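Local atomic coordinates of malonyl-CoA decarboxylase (Rhodopseudomonas palustris, PDB entry 4KSA), a protein that probably catalyses the decarboxylation of malonyl-CoA to acetyl-CoA and carbon dioxide. Residues A[44-49]-A[123-128]; A[135-140]-A[273-278]; A[235-240]-A[260-265]; A[392-397]-A[411-416]. All blocks are in the same frame, centred on the assembly; numbering follows the deposited sequence.

Interaction 1: A[44-49]-A[123-128]; sequences ETLLSR and IRRLNH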
# COMPACT_ATOMS: atom_id res chain seq x y z
N GLU A 44 -34.65 -17.88 -15.91
CA GLU A 44 -35.51 -17.21 -16.88
C GLU A 44 -35.87 -15.79 -16.46
O GLU A 44 -35.93 -14.88 -17.30
CB GLU A 44 -36.78 -18.04 -17.09
CG GLU A 44 -36.57 -19.28 -17.92
CD GLU A 44 -36.11 -18.95 -19.32
OE1 GLU A 44 -35.74 -19.89 -20.06
OE2 GLU A 44 -36.11 -17.75 -19.68
N THR A 45 -36.13 -15.59 -15.17
CA THR A 45 -36.45 -14.27 -14.65
C THR A 45 -35.18 -13.43 -14.84
O THR A 45 -35.21 -12.39 -15.50
CB THR A 45 -36.81 -14.30 -13.14
OG1 THR A 45 -37.89 -15.21 -12.91
CG2 THR A 45 -37.20 -12.91 -12.65
N LEU A 46 -34.08 -13.89 -14.26
CA LEU A 46 -32.79 -13.20 -14.36
C LEU A 46 -32.46 -12.80 -15.79
O LEU A 46 -32.10 -11.66 -16.06
CB LEU A 46 -31.68 -14.10 -13.82
CG LEU A 46 -30.27 -13.50 -13.85
CD1 LEU A 46 -30.22 -12.26 -12.95
CD2 LEU A 46 -29.27 -14.55 -13.37
N LEU A 47 -32.58 -13.75 -16.71
CA LEU A 47 -32.28 -13.46 -18.11
C LEU A 47 -33.11 -12.32 -18.71
O LEU A 47 -32.61 -11.57 -19.54
CB LEU A 47 -32.49 -14.71 -18.95
CG LEU A 47 -31.32 -15.67 -19.09
CD1 LEU A 47 -31.74 -16.90 -19.89
CD2 LEU A 47 -30.17 -14.95 -19.77
N SER A 48 -34.36 -12.19 -18.27
CA SER A 48 -35.25 -11.16 -18.81
C SER A 48 -35.20 -9.85 -18.03
O SER A 48 -35.67 -8.82 -18.50
CB SER A 48 -36.70 -11.66 -18.80
OG SER A 48 -37.27 -11.54 -17.50
N ARG A 49 -34.63 -9.91 -16.83
CA ARG A 49 -34.53 -8.73 -15.99
C ARG A 49 -33.84 -7.56 -16.69
O ARG A 49 -33.01 -7.75 -17.58
CB ARG A 49 -33.79 -9.07 -14.72
CG ARG A 49 -34.23 -8.25 -13.58
CD ARG A 49 -35.65 -8.60 -13.26
NE ARG A 49 -36.28 -7.59 -12.42
CZ ARG A 49 -37.43 -7.77 -11.79
NH1 ARG A 49 -38.08 -8.92 -11.91
NH2 ARG A 49 -37.93 -6.79 -11.04
N ILE A 123 -24.61 -16.72 -17.51
CA ILE A 123 -23.39 -16.80 -16.73
C ILE A 123 -22.87 -15.38 -16.46
O ILE A 123 -22.50 -15.05 -15.32
CB ILE A 123 -22.32 -17.68 -17.46
CG1 ILE A 123 -22.84 -19.12 -17.58
CG2 ILE A 123 -21.02 -17.72 -16.67
CD1 ILE A 123 -21.90 -20.06 -18.34
N ARG A 124 -22.87 -14.54 -17.50
CA ARG A 124 -22.40 -13.15 -17.36
C ARG A 124 -23.15 -12.44 -16.26
O ARG A 124 -22.55 -11.65 -15.52
CB ARG A 124 -22.55 -12.36 -18.65
CG ARG A 124 -21.43 -12.61 -19.63
CD ARG A 124 -21.44 -11.58 -20.73
NE ARG A 124 -22.55 -11.80 -21.65
CZ ARG A 124 -22.44 -12.49 -22.78
NH1 ARG A 124 -21.27 -13.01 -23.13
NH2 ARG A 124 -23.50 -12.69 -23.53
N ARG A 125 -24.44 -12.70 -16.16
CA ARG A 125 -25.23 -12.05 -15.13
C ARG A 125 -24.97 -12.63 -13.76
O ARG A 125 -24.92 -11.90 -12.78
CB ARG A 125 -26.71 -12.13 -15.48
CG ARG A 125 -27.01 -11.41 -16.77
CD ARG A 125 -28.49 -11.16 -16.97
NE ARG A 125 -28.71 -10.48 -18.24
CZ ARG A 125 -29.79 -9.76 -18.55
NH1 ARG A 125 -30.79 -9.64 -17.68
NH2 ARG A 125 -29.83 -9.12 -19.71
N LEU A 126 -24.80 -13.95 -13.68
CA LEU A 126 -24.55 -14.61 -12.40
C LEU A 126 -23.22 -14.17 -11.83
O LEU A 126 -22.97 -14.31 -10.64
CB LEU A 126 -24.53 -16.12 -12.57
CG LEU A 126 -25.86 -16.77 -12.90
CD1 LEU A 126 -25.65 -18.26 -13.11
CD2 LEU A 126 -26.84 -16.52 -11.76
N ASN A 127 -22.38 -13.63 -12.70
CA ASN A 127 -21.06 -13.18 -12.30
C ASN A 127 -21.10 -11.85 -11.57
O ASN A 127 -20.09 -11.41 -11.04
CB ASN A 127 -20.15 -13.07 -13.53
CG ASN A 127 -18.70 -12.90 -13.16
OD1 ASN A 127 -18.18 -13.63 -12.31
ND2 ASN A 127 -18.04 -11.95 -13.78
N HIS A 128 -22.26 -11.23 -11.53
CA HIS A 128 -22.39 -9.95 -10.84
C HIS A 128 -22.80 -10.14 -9.39
O HIS A 128 -22.77 -9.22 -8.59
CB HIS A 128 -23.37 -9.05 -11.58
CG HIS A 128 -22.82 -8.49 -12.85
ND1 HIS A 128 -23.48 -8.58 -14.06
CD2 HIS A 128 -21.66 -7.84 -13.11
CE1 HIS A 128 -22.76 -8.02 -15.01
NE2 HIS A 128 -21.64 -7.56 -14.46

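Interaction 2: A[135-140]-A[273-278]; sequences ALVKMR and QGLAGI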
# COMPACT_ATOMS: atom_id res chain seq x y z
N ALA A 135 -18.24 -18.93 -7.34
CA ALA A 135 -19.35 -19.87 -7.48
C ALA A 135 -19.36 -20.44 -8.90
O ALA A 135 -19.60 -21.64 -9.09
CB ALA A 135 -20.65 -19.16 -7.15
N LEU A 136 -19.11 -19.60 -9.90
CA LEU A 136 -19.10 -20.07 -11.28
C LEU A 136 -17.98 -21.06 -11.52
O LEU A 136 -18.12 -21.97 -12.33
CB LEU A 136 -18.97 -18.92 -12.27
CG LEU A 136 -20.24 -18.26 -12.80
CD1 LEU A 136 -21.21 -19.32 -13.33
CD2 LEU A 136 -20.90 -17.50 -11.71
N VAL A 137 -16.86 -20.90 -10.83
CA VAL A 137 -15.76 -21.82 -11.02
C VAL A 137 -16.16 -23.16 -10.44
O VAL A 137 -15.89 -24.22 -11.04
CB VAL A 137 -14.47 -21.33 -10.32
CG1 VAL A 137 -13.41 -22.43 -10.33
CG2 VAL A 137 -13.95 -20.07 -11.02
N LYS A 138 -16.80 -23.12 -9.27
CA LYS A 138 -17.25 -24.33 -8.60
C LYS A 138 -18.28 -25.02 -9.46
O LYS A 138 -18.29 -26.24 -9.57
CB LYS A 138 -17.82 -24.01 -7.22
CG LYS A 138 -16.97 -24.55 -6.05
CD LYS A 138 -15.57 -23.91 -6.02
CE LYS A 138 -15.62 -22.39 -5.66
NZ LYS A 138 -14.40 -21.58 -6.00
N MSE A 139 -19.13 -24.23 -10.10
CA MSE A 139 -20.17 -24.76 -10.98
C MSE A 139 -19.55 -25.38 -12.24
O MSE A 139 -20.00 -26.41 -12.73
CB MSE A 139 -21.15 -23.64 -11.37
CG MSE A 139 -22.35 -24.10 -12.23
SE MSE A 139 -23.71 -22.71 -12.42
CE MSE A 139 -23.58 -22.36 -14.30
N ARG A 140 -18.51 -24.75 -12.75
CA ARG A 140 -17.86 -25.27 -13.93
C ARG A 140 -17.18 -26.59 -13.56
O ARG A 140 -17.08 -27.51 -14.36
CB ARG A 140 -16.84 -24.26 -14.46
CG ARG A 140 -16.45 -24.52 -15.90
CD ARG A 140 -14.95 -24.36 -16.12
NE ARG A 140 -14.59 -25.00 -17.37
CZ ARG A 140 -13.35 -25.25 -17.77
NH1 ARG A 140 -13.14 -25.84 -18.93
NH2 ARG A 140 -12.32 -24.90 -17.01
N GLN A 273 -10.01 -26.79 -9.71
CA GLN A 273 -10.55 -27.76 -10.66
C GLN A 273 -11.33 -27.08 -11.79
O GLN A 273 -11.15 -27.42 -12.96
CB GLN A 273 -11.46 -28.74 -9.92
CG GLN A 273 -10.72 -29.93 -9.36
CD GLN A 273 -10.04 -30.73 -10.46
OE1 GLN A 273 -9.12 -31.52 -10.21
NE2 GLN A 273 -10.50 -30.54 -11.71
N GLY A 274 -12.19 -26.12 -11.42
CA GLY A 274 -12.99 -25.39 -12.39
C GLY A 274 -12.21 -24.46 -13.31
O GLY A 274 -12.80 -23.82 -14.19
N LEU A 275 -10.89 -24.38 -13.12
CA LEU A 275 -10.09 -23.52 -13.98
C LEU A 275 -9.30 -24.35 -14.96
O LEU A 275 -8.61 -23.81 -15.82
CB LEU A 275 -9.15 -22.64 -13.15
CG LEU A 275 -9.88 -21.56 -12.36
CD1 LEU A 275 -8.88 -20.72 -11.57
CD2 LEU A 275 -10.72 -20.69 -13.32
N ALA A 276 -9.41 -25.67 -14.85
CA ALA A 276 -8.73 -26.57 -15.76
C ALA A 276 -8.94 -26.14 -17.21
O ALA A 276 -10.06 -25.84 -17.63
CB ALA A 276 -9.23 -27.98 -15.57
N GLY A 277 -7.85 -26.08 -17.96
CA GLY A 277 -7.96 -25.71 -19.35
C GLY A 277 -7.98 -24.22 -19.64
O GLY A 277 -8.19 -23.82 -20.78
N ILE A 278 -7.78 -23.40 -18.61
CA ILE A 278 -7.75 -21.96 -18.82
C ILE A 278 -6.29 -21.57 -18.76
O ILE A 278 -5.59 -21.93 -17.81
CB ILE A 278 -8.54 -21.20 -17.73
CG1 ILE A 278 -10.03 -21.18 -18.08
CG2 ILE A 278 -8.08 -19.77 -17.65
CD1 ILE A 278 -10.64 -22.53 -18.29

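Interaction 3: A[235-240]-A[260-265]; sequences ALTKDS and ATTAVF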
# COMPACT_ATOMS: atom_id res chain seq x y z
N ALA A 235 13.02 -25.82 -4.18
CA ALA A 235 14.04 -26.24 -3.22
C ALA A 235 15.37 -25.58 -3.59
O ALA A 235 15.79 -25.62 -4.75
CB ALA A 235 14.19 -27.76 -3.24
N LEU A 236 16.01 -24.94 -2.61
CA LEU A 236 17.31 -24.29 -2.83
C LEU A 236 18.41 -25.33 -2.63
O LEU A 236 18.51 -25.95 -1.57
CB LEU A 236 17.50 -23.14 -1.86
CG LEU A 236 16.75 -21.83 -2.13
CD1 LEU A 236 16.15 -21.86 -3.54
CD2 LEU A 236 15.68 -21.63 -1.05
N THR A 237 19.24 -25.51 -3.65
CA THR A 237 20.31 -26.51 -3.57
C THR A 237 21.62 -26.15 -4.28
O THR A 237 21.78 -25.06 -4.85
CB THR A 237 19.84 -27.85 -4.17
OG1 THR A 237 19.73 -27.71 -5.60
CG2 THR A 237 18.48 -28.25 -3.59
N LYS A 238 22.55 -27.10 -4.26
CA LYS A 238 23.86 -26.94 -4.89
C LYS A 238 24.10 -27.93 -6.04
O LYS A 238 25.24 -28.15 -6.46
CB LYS A 238 24.96 -27.08 -3.82
CG LYS A 238 25.15 -25.83 -2.96
CD LYS A 238 26.07 -26.09 -1.75
CE LYS A 238 25.34 -26.85 -0.65
NZ LYS A 238 26.10 -26.86 0.63
N ASP A 239 23.02 -28.51 -6.56
CA ASP A 239 23.10 -29.48 -7.65
C ASP A 239 21.70 -29.83 -8.14
O ASP A 239 20.77 -29.91 -7.34
CB ASP A 239 23.75 -30.76 -7.13
CG ASP A 239 22.88 -31.46 -6.10
OD1 ASP A 239 22.52 -30.81 -5.09
OD2 ASP A 239 22.54 -32.65 -6.29
N SER A 240 21.57 -30.07 -9.44
CA SER A 240 20.29 -30.44 -10.05
C SER A 240 20.00 -31.94 -9.83
O SER A 240 20.40 -32.77 -10.64
CB SER A 240 20.36 -30.15 -11.55
OG SER A 240 20.97 -28.89 -11.78
N ALA A 260 23.10 -21.75 -1.49
CA ALA A 260 22.58 -22.46 -2.65
C ALA A 260 22.98 -21.81 -3.97
O ALA A 260 23.23 -20.61 -4.03
CB ALA A 260 21.06 -22.57 -2.55
N THR A 261 23.04 -22.63 -5.02
CA THR A 261 23.38 -22.18 -6.36
C THR A 261 22.31 -22.59 -7.34
O THR A 261 22.17 -22.00 -8.42
CB THR A 261 24.66 -22.83 -6.86
OG1 THR A 261 24.55 -24.25 -6.67
CG2 THR A 261 25.86 -22.27 -6.12
N THR A 262 21.57 -23.62 -6.97
CA THR A 262 20.50 -24.16 -7.81
C THR A 262 19.11 -23.98 -7.22
O THR A 262 18.89 -24.12 -6.00
CB THR A 262 20.68 -25.67 -8.05
OG1 THR A 262 22.07 -25.97 -8.17
CG2 THR A 262 19.99 -26.09 -9.34
N ALA A 263 18.17 -23.67 -8.10
CA ALA A 263 16.78 -23.52 -7.72
C ALA A 263 16.07 -24.69 -8.39
O ALA A 263 16.08 -24.81 -9.62
CB ALA A 263 16.24 -22.19 -8.25
N VAL A 264 15.46 -25.57 -7.60
CA VAL A 264 14.77 -26.68 -8.21
C VAL A 264 13.25 -26.81 -7.96
O VAL A 264 12.76 -27.09 -6.86
CB VAL A 264 15.49 -28.00 -7.88
CG1 VAL A 264 15.77 -28.08 -6.40
CG2 VAL A 264 14.65 -29.18 -8.33
N PHE A 265 12.50 -26.59 -9.04
CA PHE A 265 11.05 -26.68 -9.02
C PHE A 265 10.75 -28.15 -8.86
O PHE A 265 11.22 -28.96 -9.64
CB PHE A 265 10.51 -26.17 -10.34
CG PHE A 265 10.86 -24.75 -10.60
CD1 PHE A 265 10.19 -23.74 -9.94
CD2 PHE A 265 11.94 -24.43 -11.42
CE1 PHE A 265 10.59 -22.42 -10.08
CE2 PHE A 265 12.34 -23.11 -11.56
CZ PHE A 265 11.67 -22.11 -10.89

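Interaction 4: A[392-397]-A[411-416]; sequences RLNFLG and MVNYLY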
# COMPACT_ATOMS: atom_id res chain seq x y z
N ARG A 392 17.40 -33.81 -18.90
CA ARG A 392 17.89 -35.11 -18.48
C ARG A 392 16.79 -36.05 -18.04
O ARG A 392 15.81 -35.62 -17.46
CB ARG A 392 18.91 -34.95 -17.34
CG ARG A 392 18.78 -36.01 -16.25
CD ARG A 392 20.11 -36.33 -15.61
NE ARG A 392 20.85 -35.13 -15.25
CZ ARG A 392 20.79 -34.54 -14.06
NH1 ARG A 392 21.51 -33.44 -13.84
NH2 ARG A 392 20.04 -35.05 -13.09
N LEU A 393 16.96 -37.34 -18.32
CA LEU A 393 15.98 -38.35 -17.95
C LEU A 393 16.51 -39.07 -16.71
O LEU A 393 17.61 -39.60 -16.73
CB LEU A 393 15.79 -39.33 -19.10
CG LEU A 393 15.53 -38.69 -20.47
CD1 LEU A 393 15.25 -39.77 -21.50
CD2 LEU A 393 14.35 -37.75 -20.37
N ASN A 394 15.74 -39.08 -15.64
CA ASN A 394 16.20 -39.70 -14.41
C ASN A 394 15.59 -41.06 -14.12
O ASN A 394 14.59 -41.16 -13.42
CB ASN A 394 15.92 -38.78 -13.22
CG ASN A 394 16.60 -37.44 -13.36
OD1 ASN A 394 17.82 -37.36 -13.44
ND2 ASN A 394 15.81 -36.38 -13.40
N PHE A 395 16.22 -42.11 -14.64
CA PHE A 395 15.74 -43.46 -14.41
C PHE A 395 15.64 -43.70 -12.90
O PHE A 395 16.54 -43.33 -12.15
CB PHE A 395 16.70 -44.49 -15.03
CG PHE A 395 16.18 -45.90 -14.98
CD1 PHE A 395 15.20 -46.32 -15.88
CD2 PHE A 395 16.63 -46.80 -14.02
CE1 PHE A 395 14.66 -47.61 -15.81
CE2 PHE A 395 16.09 -48.09 -13.94
CZ PHE A 395 15.11 -48.49 -14.83
N LEU A 396 14.52 -44.29 -12.47
CA LEU A 396 14.30 -44.57 -11.06
C LEU A 396 14.47 -43.38 -10.12
O LEU A 396 15.06 -43.50 -9.05
CB LEU A 396 15.20 -45.72 -10.61
CG LEU A 396 14.72 -47.11 -11.05
CD1 LEU A 396 15.70 -48.20 -10.62
CD2 LEU A 396 13.36 -47.34 -10.44
N GLY A 397 13.96 -42.23 -10.52
CA GLY A 397 14.05 -41.05 -9.68
C GLY A 397 13.03 -41.12 -8.56
O GLY A 397 13.26 -40.63 -7.46
N MSE A 411 11.63 -40.00 -13.85
CA MSE A 411 11.46 -38.56 -13.63
C MSE A 411 12.40 -37.85 -14.59
O MSE A 411 13.18 -38.50 -15.29
CB MSE A 411 11.82 -38.16 -12.21
CG MSE A 411 10.85 -38.64 -11.16
SE MSE A 411 11.12 -37.70 -9.49
CE MSE A 411 9.76 -36.32 -9.70
N VAL A 412 12.31 -36.53 -14.64
CA VAL A 412 13.17 -35.76 -15.52
C VAL A 412 13.43 -34.38 -14.96
O VAL A 412 12.83 -33.96 -13.96
CB VAL A 412 12.57 -35.57 -16.91
CG1 VAL A 412 12.36 -36.92 -17.57
CG2 VAL A 412 11.29 -34.80 -16.80
N ASN A 413 14.36 -33.67 -15.59
CA ASN A 413 14.69 -32.32 -15.20
C ASN A 413 14.49 -31.52 -16.46
O ASN A 413 14.90 -31.95 -17.54
CB ASN A 413 16.15 -32.17 -14.78
CG ASN A 413 16.60 -33.18 -13.74
OD1 ASN A 413 17.25 -34.16 -14.07
ND2 ASN A 413 16.26 -32.95 -12.49
N TYR A 414 13.81 -30.39 -16.35
CA TYR A 414 13.64 -29.53 -17.51
C TYR A 414 14.60 -28.41 -17.10
O TYR A 414 14.76 -28.14 -15.92
CB TYR A 414 12.20 -29.04 -17.65
CG TYR A 414 11.24 -30.12 -18.14
CD1 TYR A 414 11.01 -30.31 -19.50
CD2 TYR A 414 10.54 -30.93 -17.23
CE1 TYR A 414 10.11 -31.29 -19.96
CE2 TYR A 414 9.64 -31.92 -17.67
CZ TYR A 414 9.43 -32.09 -19.04
OH TYR A 414 8.55 -33.05 -19.47
N LEU A 415 15.27 -27.81 -18.07
CA LEU A 415 16.25 -26.77 -17.77
C LEU A 415 15.74 -25.41 -18.20
O LEU A 415 15.44 -25.18 -19.38
CB LEU A 415 17.58 -27.12 -18.46
CG LEU A 415 18.89 -26.39 -18.16
CD1 LEU A 415 18.88 -25.02 -18.81
CD2 LEU A 415 19.11 -26.31 -16.66
N TYR A 416 15.62 -24.51 -17.22
CA TYR A 416 15.16 -23.16 -17.50
C TYR A 416 16.36 -22.25 -17.53
O TYR A 416 17.08 -22.10 -16.54
CB TYR A 416 14.16 -22.67 -16.44
CG TYR A 416 12.75 -23.20 -16.60
CD1 TYR A 416 12.33 -24.33 -15.91
CD2 TYR A 416 11.84 -22.58 -17.47
CE1 TYR A 416 11.03 -24.84 -16.07
CE2 TYR A 416 10.54 -23.09 -17.64
CZ TYR A 416 10.15 -24.22 -16.94
OH TYR A 416 8.91 -24.76 -17.11

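Interaction 1: A[44-49]-A[123-128]
Arg125 reaches across from helix 118-126 to the C-terminal end of helix 36-48, where backbone carbonyls are running out of helical partners. Its chain is extended from CG to NE, which carries NH1 in among the oxygens. The firmer bond runs from Arg125 NH1 to Arg49 O, 2.9 Å at an N-H...O angle of 154°, with the oxygen at the guanidinium edge. A second, weak bond joins Arg125 NH1 to Leu46 O (2.9 Å), an oxygen that also takes the backbone N-H of Arg49. Leu47 O sits over a face of the guanidinium, poorly angled for a bond. Arg125 NE makes a salt bridge with Glu121, one turn earlier on the same helix. Replacing Arg125 with an alanine would probably leave Arg49 O without this donor and take from Glu121 one of its two arginine partners, the other being Arg124. Below the polar end, Leu46 CD2 touches Leu126 CD2 at 3.5 Å and lies 4.1 Å from Arg125 CB. At the outer end, Arg49 NE forms a salt bridge with Glu430 of the second subunit. Leu46 and Leu126 pack on Leu58 and Ala59 of helix 52-68, while Ile123 faces helix 154-167.

Interaction 2: A[135-140]-A[273-278]
Val137 and Arg140, one turn apart on helix 132-146, hold a short 3-10 turn that runs on into a type II beta turn, Leu275 to Ile278. The loop follows strand 262-270 and leads to helix 284-295, the position of the acyl-CoA pyrophosphate loop in relatives with the acetyltransferase fold; a like role here is only inferred. Gly274 comes first, its CA against Val137 CG1 (3.6 Å) and making a CA-H...O contact with Val137 O. A CB here would point at the helix and run into that oxygen, so the absence of a side chain lets the two backbones come together. Gly274 O accepts from Arg140 NH2 at 3.1 Å, nearly straight at 171°, with the donor well above the carbonyl plane. Leu275 begins by heading away, yet its CD2 returns to 4.0 Å from Val137 CG2. Ala276 O takes Arg140 NH2 at 2.5 Å and, weakly, NH1, so the guanidinium meets both carbonyls with its edge. Asp157 pairs with Arg140 NE from helix 154-167 and helps fix the group's rotation. A leucine in place of Arg140 would probably leave the carbonyls of Gly274 and Ala276 without these donors and take this charge partner from Asp157. Gly277 then turns the chain with a positive phi (84°). Ile278 closes the walk: with CG1 anti to the carbonyl carbon, its CD1 ends obliquely beside the guanidinium, 3.9 Å from Arg140 CZ.

Interaction 3: A[235-240]-A[260-265]
Thr237 faces two residues at once, Thr261 and Thr262, in a classic beta bulge where the antiparallel strands 230-237 and 262-270 meet. Its carbonyl O accepts Thr261 N at 2.7 Å and Thr262 N at 2.6 Å, one from either face of the carbonyl plane, while Thr237 N donates back to Thr262 O. Beyond the bulge the register is regular, and Ala235 and Val264 form a hydrogen-bonded pair. Thr237 holds OG1 between its backbone N and carbonyl carbon (chi1 71°), the crowded position, which sets the hydroxyl 3.3 Å from Thr262 CB and sends CG2 across Val264, 3.9 Å from its CG1. Val264 puts CG1 in the same kind of place (chi1 49°), so that this branch leans over Ala235 and comes 3.5 Å from Ala235 CB. Thr262 reaches the other way along the strand, its CG2 approaching Ser240 OG at 3.8 Å. Thr237, Val264, Ala235 and Thr262 share one face of the sheet. Leu236 and Ala263 occupy the other, where Leu236 CB meets Ala260 CB at 3.7 Å. At the rim, Thr261 OG1 crosses beside Lys238. The strands on both flanks continue the sheet: Ala263 and Phe265 bond through their backbones to strand 301-304, Leu236 packs on Arg215 of strand 214-220, and the Phe265 ring goes down among Ile285, Val288 and Val289 of helix 284-295.

Interaction 4: A[392-397]-A[411-416]
Over one face of the Arg392 guanidinium lies Asn413 OD1, and at its edge, in plane, is Asn394 OD1. The edge contact is the bond: Arg392 NH2 donates to a lone pair of Asn394 OD1 at 3.2 Å and 163°, with weak bonds to Ser240 O and Pro241 O besides. The oxygen over the face, 3.1 Å from Arg392 NH2, is badly placed for one and takes its hydrogen from Asn394 instead, whose ND2 gives Asn413 OD1 a 2.7 Å bond. The two amide planes stand 77° apart, and the donor sits above the carbonyl plane of Asn413. Asn394 thus donates with one end and accepts with the other, and with CG anti to its carbonyl carbon (chi1 -59°) it bridges Arg392 and Asn413. Asn413 ND2 is satisfied by Pro241 O and Thr304 O. On the opposite face of the sheet from these polar groups, Leu393 CD2 and Val412 CG1 run side by side at 3.5 Å, both residues packed on Phe365 of helix 347-367. Backbone bonds pair Arg392 with Asn413, the one from Arg392 N weak, and Asn394 with Met411; Asn394 N reaches Met411 O at 2.6 Å. A type II turn, Asn394 to Gly397, then leads the chain away, with the selenium of the selenomethionine Met411 near Gly397. Strand 411-416 lies between 301-304 and 389-394, the sixth and seventh strands in swapped order, as is characteristic of the acetyltransferase (GNAT) fold.

In the fold
Interactions 1 and 2 belong to the helical half and follow each other there: Leu136 packs on Ile123, tying the two contacts together. In both, an arginine bonds to backbone carbonyls, but interaction 1 is partly buried and reaches a second subunit at Arg49, whereas interaction 2 is buried and joins the helices to a loop of the sheet domain. Interactions 3 and 4 lie in that domain, their centres about 50 Å and 49 Å from that of interaction 1; both are buried antiparallel strand pairs of one sheet, held by backbone ladders. They meet where Arg392 NH2 comes near Ser240 O. Threonines line a bulge in interaction 3; an arginine and two asparagines make the polar network of interaction 4.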